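Alkane monooxygenase (Geobacillus thermodenitrificans, PDB 3B9O) belongs to the luciferase-like monooxygenases, a family built on a TIM barrel, and holds flavin mononucleotide in its pocket. Local coordinates at residues 5-19 against 373-386. Residues are numbered along the deposited sequence; the frame is centred on the assembly and turned at random.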
ATOM      1  N   ILE A   5       3.905  -6.699  16.100  1.00 17.41           N
ATOM      2  CA  ILE A   5       3.302  -5.669  15.236  1.00 17.25           C
ATOM      3  C   ILE A   5       4.051  -5.616  13.905  1.00 20.05           C
ATOM      4  O   ILE A   5       5.279  -5.452  13.894  1.00 15.22           O
ATOM      5  CB  ILE A   5       3.337  -4.292  15.922  1.00 22.44           C
ATOM      6  CG1 ILE A   5       2.609  -4.358  17.299  1.00 25.14           C
ATOM      7  CG2 ILE A   5       2.764  -3.178  15.003  1.00 21.18           C
ATOM      8  CD1 ILE A   5       2.759  -3.079  18.140  1.00 18.02           C
ATOM      9  N   HIS A   6       3.315  -5.803  12.809  1.00 17.67           N
ATOM     10  CA  HIS A   6       3.891  -5.629  11.468  1.00 19.38           C
ATOM     11  C   HIS A   6       4.068  -4.127  11.143  1.00 22.69           C
ATOM     12  O   HIS A   6       3.168  -3.321  11.348  1.00 17.71           O
ATOM     13  CB  HIS A   6       3.052  -6.358  10.398  1.00 15.33           C
ATOM     14  CG  HIS A   6       2.931  -7.839  10.613  1.00 22.68           C
ATOM     15  ND1 HIS A   6       3.877  -8.744  10.164  1.00 17.57           N
ATOM     16  CD2 HIS A   6       1.945  -8.578  11.176  1.00 23.74           C
ATOM     17  CE1 HIS A   6       3.500  -9.969  10.491  1.00 32.68           C
ATOM     18  NE2 HIS A   6       2.334  -9.896  11.108  1.00 23.74           N
ATOM     19  N   ILE A   7       5.239  -3.728  10.655  1.00 17.01           N
ATOM     20  CA  ILE A   7       5.432  -2.337  10.306  1.00 13.98           C
ATOM     21  C   ILE A   7       5.933  -2.195   8.875  1.00 21.40           C
ATOM     22  O   ILE A   7       6.962  -2.785   8.506  1.00 20.36           O
ATOM     23  CB  ILE A   7       6.354  -1.609  11.313  1.00 20.51           C
ATOM     24  CG1 ILE A   7       5.659  -1.520  12.699  1.00 21.81           C
ATOM     25  CG2 ILE A   7       6.670  -0.186  10.844  1.00 17.61           C
ATOM     26  CD1 ILE A   7       6.561  -1.208  13.821  1.00 44.35           C
ATOM     27  N   ASN A   8       5.195  -1.412   8.090  1.00 17.44           N
ATOM     28  CA  ASN A   8       5.592  -1.022   6.739  1.00 14.53           C
ATOM     29  C   ASN A   8       5.990   0.457   6.667  1.00 14.03           C
ATOM     30  O   ASN A   8       5.399   1.296   7.356  1.00 16.33           O
ATOM     31  CB  ASN A   8       4.441  -1.210   5.761  1.00 13.49           C
ATOM     32  CG  ASN A   8       3.959  -2.631   5.677  1.00 17.20           C
ATOM     33  OD1 ASN A   8       4.696  -3.579   5.967  1.00 17.33           O
ATOM     34  ND2 ASN A   8       2.707  -2.791   5.257  1.00 15.88           N
ATOM     35  N   ALA A   9       6.952   0.757   5.807  1.00 16.53           N
ATOM     36  CA  ALA A   9       7.386   2.117   5.520  1.00 15.37           C
ATOM     37  C   ALA A   9       6.526   2.637   4.391  1.00 12.02           C
ATOM     38  O   ALA A   9       6.488   2.036   3.320  1.00 15.54           O
ATOM     39  CB  ALA A   9       8.839   2.089   5.125  1.00  9.56           C
ATOM     40  N   PHE A  10       5.802   3.719   4.630  1.00 14.22           N
ATOM     41  CA  PHE A  10       4.895   4.280   3.626  1.00 10.94           C
ATOM     42  C   PHE A  10       5.631   5.284   2.730  1.00 19.82           C
ATOM     43  O   PHE A  10       6.206   6.297   3.195  1.00 16.50           O
ATOM     44  CB  PHE A  10       3.696   4.949   4.287  1.00 10.36           C
ATOM     45  CG  PHE A  10       2.547   5.208   3.374  1.00 16.34           C
ATOM     46  CD1 PHE A  10       2.139   4.258   2.443  1.00 20.74           C
ATOM     47  CD2 PHE A  10       1.828   6.405   3.475  1.00 14.74           C
ATOM     48  CE1 PHE A  10       1.053   4.499   1.606  1.00 21.34           C
ATOM     49  CE2 PHE A  10       0.712   6.636   2.647  1.00 13.89           C
ATOM     50  CZ  PHE A  10       0.321   5.695   1.739  1.00 14.92           C
ATOM     51  N   GLU A  11       5.588   5.017   1.433  1.00 11.41           N
ATOM     52  CA  GLU A  11       6.420   5.789   0.499  1.00 11.76           C
ATOM     53  C   GLU A  11       5.698   5.982  -0.833  1.00 12.58           C
ATOM     54  O   GLU A  11       4.663   5.381  -1.081  1.00 12.77           O
ATOM     55  CB  GLU A  11       7.767   5.026   0.341  1.00 16.84           C
ATOM     56  CG  GLU A  11       8.918   5.688  -0.355  1.00 26.59           C
ATOM     57  CD  GLU A  11       9.212   7.154   0.060  1.00 20.14           C
ATOM     58  OE1 GLU A  11       8.491   8.044  -0.387  1.00 16.70           O
ATOM     59  OE2 GLU A  11      10.190   7.416   0.762  1.00 15.87           O
ATOM     60  N   MET A  12       6.249   6.843  -1.681  1.00 16.95           N
ATOM     61  CA  MET A  12       5.755   7.034  -3.037  1.00 15.91           C
ATOM     62  C   MET A  12       6.905   7.596  -3.867  1.00 17.23           C
ATOM     63  O   MET A  12       7.670   8.448  -3.385  1.00 13.78           O
ATOM     64  CB  MET A  12       4.539   8.005  -3.082  1.00 11.20           C
ATOM     65  CG  MET A  12       3.825   8.055  -4.464  1.00 11.38           C
ATOM     66  SD  MET A  12       2.234   8.910  -4.338  1.00 14.70           S
ATOM     67  CE  MET A  12       1.959   9.299  -6.057  1.00 15.09           C
ATOM     68  N   ASN A  13       6.965   7.159  -5.133  1.00 14.51           N
ATOM     69  CA  ASN A  13       8.020   7.556  -6.059  1.00 13.82           C
ATOM     70  C   ASN A  13       7.702   8.979  -6.622  1.00 16.26           C
ATOM     71  O   ASN A  13       7.417   9.141  -7.814  1.00 15.32           O
ATOM     72  CB  ASN A  13       8.114   6.528  -7.197  1.00 15.88           C
ATOM     73  CG  ASN A  13       9.408   6.604  -7.954  1.00 20.04           C
ATOM     74  OD1 ASN A  13       9.665   5.764  -8.833  1.00 18.54           O
ATOM     75  ND2 ASN A  13      10.272   7.575  -7.595  1.00  8.23           N
ATOM     76  N   CYS A  14       7.756   9.980  -5.755  1.00 10.32           N
ATOM     77  CA  CYS A  14       7.453  11.368  -6.135  1.00 14.04           C
ATOM     78  C   CYS A  14       8.052  12.280  -5.096  1.00 19.93           C
ATOM     79  O   CYS A  14       8.703  11.808  -4.176  1.00 14.60           O
ATOM     80  CB  CYS A  14       5.939  11.615  -6.250  1.00 14.22           C
ATOM     81  SG  CYS A  14       4.976  11.451  -4.678  1.00 17.01           S
ATOM     82  N   VAL A  15       7.756  13.573  -5.191  1.00 14.12           N
ATOM     83  CA  VAL A  15       8.284  14.543  -4.233  1.00 11.51           C
ATOM     84  C   VAL A  15       7.349  14.685  -3.030  1.00 14.01           C
ATOM     85  O   VAL A  15       7.712  14.241  -1.914  1.00 13.96           O
ATOM     86  CB  VAL A  15       8.580  15.919  -4.904  1.00 17.54           C
ATOM     87  CG1 VAL A  15       9.039  16.968  -3.863  1.00 12.95           C
ATOM     88  CG2 VAL A  15       9.553  15.744  -6.078  1.00 14.62           C
ATOM     89  N   GLY A  16       6.171  15.279  -3.234  1.00 14.01           N
ATOM     90  CA  GLY A  16       5.225  15.503  -2.132  1.00 11.72           C
ATOM     91  C   GLY A  16       4.217  14.380  -2.145  1.00 19.62           C
ATOM     92  O   GLY A  16       3.431  14.266  -3.076  1.00 15.42           O
ATOM     93  N   HIS A  17       4.259  13.542  -1.106  1.00 15.52           N
ATOM     94  CA  HIS A  17       3.362  12.398  -0.966  1.00 17.56           C
ATOM     95  C   HIS A  17       2.148  12.732  -0.044  1.00 13.91           C
ATOM     96  O   HIS A  17       1.040  12.962  -0.532  1.00 15.98           O
ATOM     97  CB  HIS A  17       4.159  11.190  -0.456  1.00 20.88           C
ATOM     98  CG  HIS A  17       3.342   9.940  -0.274  1.00 18.75           C
ATOM     99  ND1 HIS A  17       3.816   8.849   0.433  1.00 14.41           N
ATOM    100  CD2 HIS A  17       2.112   9.589  -0.727  1.00 11.72           C
ATOM    101  CE1 HIS A  17       2.900   7.890   0.420  1.00 12.18           C
ATOM    102  NE2 HIS A  17       1.855   8.319  -0.264  1.00 17.98           N
ATOM    103  N   ILE A  18       2.379  12.784   1.268  1.00 14.80           N
ATOM    104  CA  ILE A  18       1.316  13.079   2.250  1.00 23.16           C
ATOM    105  C   ILE A  18       1.543  14.434   2.959  1.00 21.60           C
ATOM    106  O   ILE A  18       0.610  15.231   3.045  1.00 18.92           O
ATOM    107  CB  ILE A  18       1.166  11.959   3.338  1.00 18.76           C
ATOM    108  CG1 ILE A  18       0.857  10.587   2.709  1.00 17.36           C
ATOM    109  CG2 ILE A  18       0.095  12.346   4.395  1.00 16.84           C
ATOM    110  CD1 ILE A  18      -0.457  10.526   1.874  1.00 18.70           C
ATOM    111  N   ALA A  19       2.755  14.679   3.474  1.00 21.40           N
ATOM    112  CA  ALA A  19       3.067  15.911   4.230  1.00 22.37           C
ATOM    113  C   ALA A  19       3.406  17.111   3.324  1.00 20.18           C
ATOM    114  O   ALA A  19       4.550  17.525   3.181  1.00 17.39           O
ATOM    115  CB  ALA A  19       4.179  15.655   5.270  1.00 16.16           C
ATOM    116  N   ASP A 373      -3.318  -5.241  13.146  1.00 15.38           N
ATOM    117  CA  ASP A 373      -2.184  -6.163  13.091  1.00 12.61           C
ATOM    118  C   ASP A 373      -0.880  -5.463  12.777  1.00 12.48           C
ATOM    119  O   ASP A 373       0.181  -6.008  13.028  1.00 13.97           O
ATOM    120  CB  ASP A 373      -2.428  -7.232  12.017  1.00 17.43           C
ATOM    121  CG  ASP A 373      -3.628  -8.100  12.337  1.00 19.36           C
ATOM    122  OD1 ASP A 373      -4.630  -8.036  11.601  1.00 18.83           O
ATOM    123  OD2 ASP A 373      -3.570  -8.816  13.360  1.00 21.79           O
ATOM    124  N   GLY A 374      -0.945  -4.274  12.204  1.00 13.40           N
ATOM    125  CA  GLY A 374       0.267  -3.565  11.805  1.00 13.23           C
ATOM    126  C   GLY A 374      -0.022  -2.126  11.419  1.00 18.11           C
ATOM    127  O   GLY A 374      -1.168  -1.680  11.451  1.00 15.14           O
ATOM    128  N   PHE A 375       1.028  -1.423  11.037  1.00 13.35           N
ATOM    129  CA  PHE A 375       0.951  -0.029  10.667  1.00 16.46           C
ATOM    130  C   PHE A 375       1.705   0.255   9.376  1.00 13.61           C
ATOM    131  O   PHE A 375       2.784  -0.321   9.114  1.00 16.07           O
ATOM    132  CB  PHE A 375       1.544   0.876  11.783  1.00 12.26           C
ATOM    133  CG  PHE A 375       0.787   0.808  13.090  1.00 14.46           C
ATOM    134  CD1 PHE A 375       1.096  -0.176  14.027  1.00 16.31           C
ATOM    135  CD2 PHE A 375      -0.255   1.687  13.350  1.00 16.76           C
ATOM    136  CE1 PHE A 375       0.411  -0.262  15.237  1.00 19.92           C
ATOM    137  CE2 PHE A 375      -0.935   1.636  14.576  1.00 17.49           C
ATOM    138  CZ  PHE A 375      -0.602   0.643  15.510  1.00 21.61           C
ATOM    139  N   ASN A 376       1.171   1.192   8.609  1.00 12.98           N
ATOM    140  CA  ASN A 376       1.974   1.842   7.573  1.00 13.09           C
ATOM    141  C   ASN A 376       2.494   3.139   8.168  1.00 13.43           C
ATOM    142  O   ASN A 376       1.682   4.013   8.546  1.00 13.09           O
ATOM    143  CB  ASN A 376       1.168   2.173   6.325  1.00 17.03           C
ATOM    144  CG  ASN A 376       1.011   1.012   5.394  1.00 30.36           C
ATOM    145  OD1 ASN A 376       1.583  -0.063   5.584  1.00 21.91           O
ATOM    146  ND2 ASN A 376       0.205   1.226   4.347  1.00 37.56           N
ATOM    147  N   LEU A 377       3.814   3.240   8.306  1.00 10.15           N
ATOM    148  CA  LEU A 377       4.430   4.435   8.858  1.00 17.09           C
ATOM    149  C   LEU A 377       4.561   5.569   7.802  1.00 12.79           C
ATOM    150  O   LEU A 377       5.329   5.476   6.827  1.00 13.77           O
ATOM    151  CB  LEU A 377       5.767   4.102   9.543  1.00 12.32           C
ATOM    152  CG  LEU A 377       6.591   5.249  10.169  1.00 20.42           C
ATOM    153  CD1 LEU A 377       5.828   5.994  11.269  1.00 19.48           C
ATOM    154  CD2 LEU A 377       7.889   4.693  10.729  1.00 14.87           C
ATOM    155  N   VAL A 378       3.811   6.639   8.061  1.00 14.10           N
ATOM    156  CA  VAL A 378       3.723   7.805   7.228  1.00 18.96           C
ATOM    157  C   VAL A 378       4.881   8.754   7.581  1.00 17.91           C
ATOM    158  O   VAL A 378       5.196   8.949   8.778  1.00 14.16           O
ATOM    159  CB  VAL A 378       2.344   8.545   7.447  1.00 19.22           C
ATOM    160  CG1 VAL A 378       2.220   9.777   6.524  1.00 22.02           C
ATOM    161  CG2 VAL A 378       1.154   7.570   7.220  1.00 15.96           C
ATOM    162  N   GLN A 379       5.493   9.345   6.552  1.00 11.95           N
ATOM    163  CA  GLN A 379       6.633  10.248   6.742  1.00 29.79           C
ATOM    164  C   GLN A 379       6.246  11.731   6.784  1.00 18.69           C
ATOM    165  O   GLN A 379       5.424  12.174   6.004  1.00 15.09           O
ATOM    166  CB  GLN A 379       7.637  10.054   5.609  1.00 21.06           C
ATOM    167  CG  GLN A 379       8.176   8.616   5.489  1.00 16.14           C
ATOM    168  CD  GLN A 379       9.087   8.486   4.280  1.00 14.83           C
ATOM    169  OE1 GLN A 379       8.680   7.963   3.242  1.00 17.22           O
ATOM    170  NE2 GLN A 379      10.296   8.988   4.391  1.00 11.22           N
ATOM    171  N   TYR A 380       6.869  12.478   7.687  1.00 14.71           N
ATOM    172  CA  TYR A 380       6.865  13.932   7.619  1.00 19.31           C
ATOM    173  C   TYR A 380       8.154  14.432   6.972  1.00 25.53           C
ATOM    174  O   TYR A 380       8.147  15.456   6.293  1.00 20.95           O
ATOM    175  CB  TYR A 380       6.774  14.559   9.010  1.00 17.36           C
ATOM    176  CG  TYR A 380       5.430  14.464   9.674  1.00 26.34           C
ATOM    177  CD1 TYR A 380       4.289  15.006   9.089  1.00 63.21           C
ATOM    178  CD2 TYR A 380       5.308  13.889  10.935  1.00 59.14           C
ATOM    179  CE1 TYR A 380       3.023  14.936   9.728  1.00 28.51           C
ATOM    180  CE2 TYR A 380       4.060  13.817  11.585  1.00 43.76           C
ATOM    181  CZ  TYR A 380       2.925  14.353  10.967  1.00 45.37           C
ATOM    182  OH  TYR A 380       1.690  14.271  11.589  1.00 51.54           O
ATOM    183  N   VAL A 381       9.261  13.730   7.230  1.00 19.72           N
ATOM    184  CA  VAL A 381      10.537  14.084   6.614  1.00 18.07           C
ATOM    185  C   VAL A 381      11.277  12.805   6.244  1.00 16.04           C
ATOM    186  O   VAL A 381      11.161  11.790   6.943  1.00 18.55           O
ATOM    187  CB  VAL A 381      11.370  15.091   7.548  1.00 26.87           C
ATOM    188  CG1 VAL A 381      11.873  14.403   8.801  1.00 15.87           C
ATOM    189  CG2 VAL A 381      12.509  15.691   6.816  1.00 29.05           C
ATOM    190  N   SER A 382      11.980  12.840   5.115  1.00 15.90           N
ATOM    191  CA  SER A 382      12.837  11.737   4.672  1.00 15.77           C
ATOM    192  C   SER A 382      14.328  12.094   4.792  1.00 16.73           C
ATOM    193  O   SER A 382      14.774  13.076   4.227  1.00 16.88           O
ATOM    194  CB  SER A 382      12.525  11.400   3.218  1.00 16.83           C
ATOM    195  OG  SER A 382      11.139  11.113   3.080  1.00 14.21           O
ATOM    196  N   PRO A 383      15.126  11.226   5.429  1.00 20.11           N
ATOM    197  CA  PRO A 383      14.767   9.975   6.092  1.00 10.53           C
ATOM    198  C   PRO A 383      14.502  10.091   7.599  1.00 13.55           C
ATOM    199  O   PRO A 383      14.396   9.064   8.257  1.00 19.40           O
ATOM    200  CB  PRO A 383      16.031   9.121   5.870  1.00 18.33           C
ATOM    201  CG  PRO A 383      17.131  10.137   6.007  1.00 23.81           C
ATOM    202  CD  PRO A 383      16.585  11.407   5.371  1.00 17.28           C
ATOM    203  N   GLY A 384      14.392  11.317   8.118  1.00 18.19           N
ATOM    204  CA  GLY A 384      14.264  11.560   9.544  1.00 14.60           C
ATOM    205  C   GLY A 384      13.143  10.770  10.223  1.00 19.73           C
ATOM    206  O   GLY A 384      13.363  10.164  11.283  1.00 21.71           O
ATOM    207  N   THR A 385      11.928  10.761   9.675  1.00 18.90           N
ATOM    208  CA  THR A 385      10.918   9.953  10.415  1.00 24.18           C
ATOM    209  C   THR A 385      11.308   8.492  10.568  1.00 14.28           C
ATOM    210  O   THR A 385      11.210   7.959  11.654  1.00 14.40           O
ATOM    211  CB  THR A 385       9.380  10.219  10.139  1.00 29.04           C
ATOM    212  OG1 THR A 385       8.540   9.021  10.017  1.00 27.14           O
ATOM    213  CG2 THR A 385       9.108  11.247   9.237  1.00  8.44           C
ATOM    214  N   PHE A 386      11.772   7.863   9.492  1.00 14.83           N
ATOM    215  CA  PHE A 386      12.164   6.452   9.564  1.00 19.18           C
ATOM    216  C   PHE A 386      13.388   6.256  10.481  1.00 16.88           C
ATOM    217  O   PHE A 386      13.441   5.315  11.285  1.00 13.33           O
ATOM    218  CB  PHE A 386      12.446   5.896   8.160  1.00 14.00           C
ATOM    219  CG  PHE A 386      11.220   5.772   7.266  1.00 14.82           C
ATOM    220  CD1 PHE A 386      11.374   5.826   5.885  1.00 15.69           C
ATOM    221  CD2 PHE A 386       9.939   5.531   7.787  1.00 16.75           C
ATOM    222  CE1 PHE A 386      10.279   5.645   5.024  1.00 15.74           C
ATOM    223  CE2 PHE A 386       8.813   5.410   6.930  1.00 11.90           C
ATOM    224  CZ  PHE A 386       8.982   5.446   5.550  1.00  8.11           C
TER
HETATM  225  O   HOH W   1       4.754   8.452   3.780  1.00 12.41           O
HETATM  226  O   HOH W   2       4.659  12.258   3.353  1.00 20.94           O
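The F386 ring reaches A9, CZ 3.4 Å from CB, and takes F10 N at its edge near the ring plane; L377 O also lies at the edge, in plane, and Q379 CG sits over one face, toward the rim. The F375 ring takes I5 CG2 at its edge, CD1 to CG2 3.6 Å; CG2, anti to the I5 backbone N, is the branch that reaches the ring. One face of the F10 ring is covered near its rim by H17 CE1; the F10 and V378 side chains lie side by side, pointing the same way, with CD2 nearest CG2. The F10 side chain is about 5 Å from the flavin mononucleotide. Strands 6-12 and 374-378 run parallel at 31° as the first and last strands of a TIM barrel, and their pairing closes it. N8 is gripped twice by the backbone, N to F375 O (2.8 Å, nearly straight) and O to L377 N (2.7 Å). On the N8-N376 face, which also receives the F10 ring, N8 ND2 donates to N376 OD1 at 3.0 Å, the amide planes 42° apart; Y225 OH also bonds ND2. Water 1 donates to F10 O and accepts from Q379 N, while water 2 joins A19 N to Q379 O. A19 CB meets the edge of the Y380 ring, 3.9 Å from CD1.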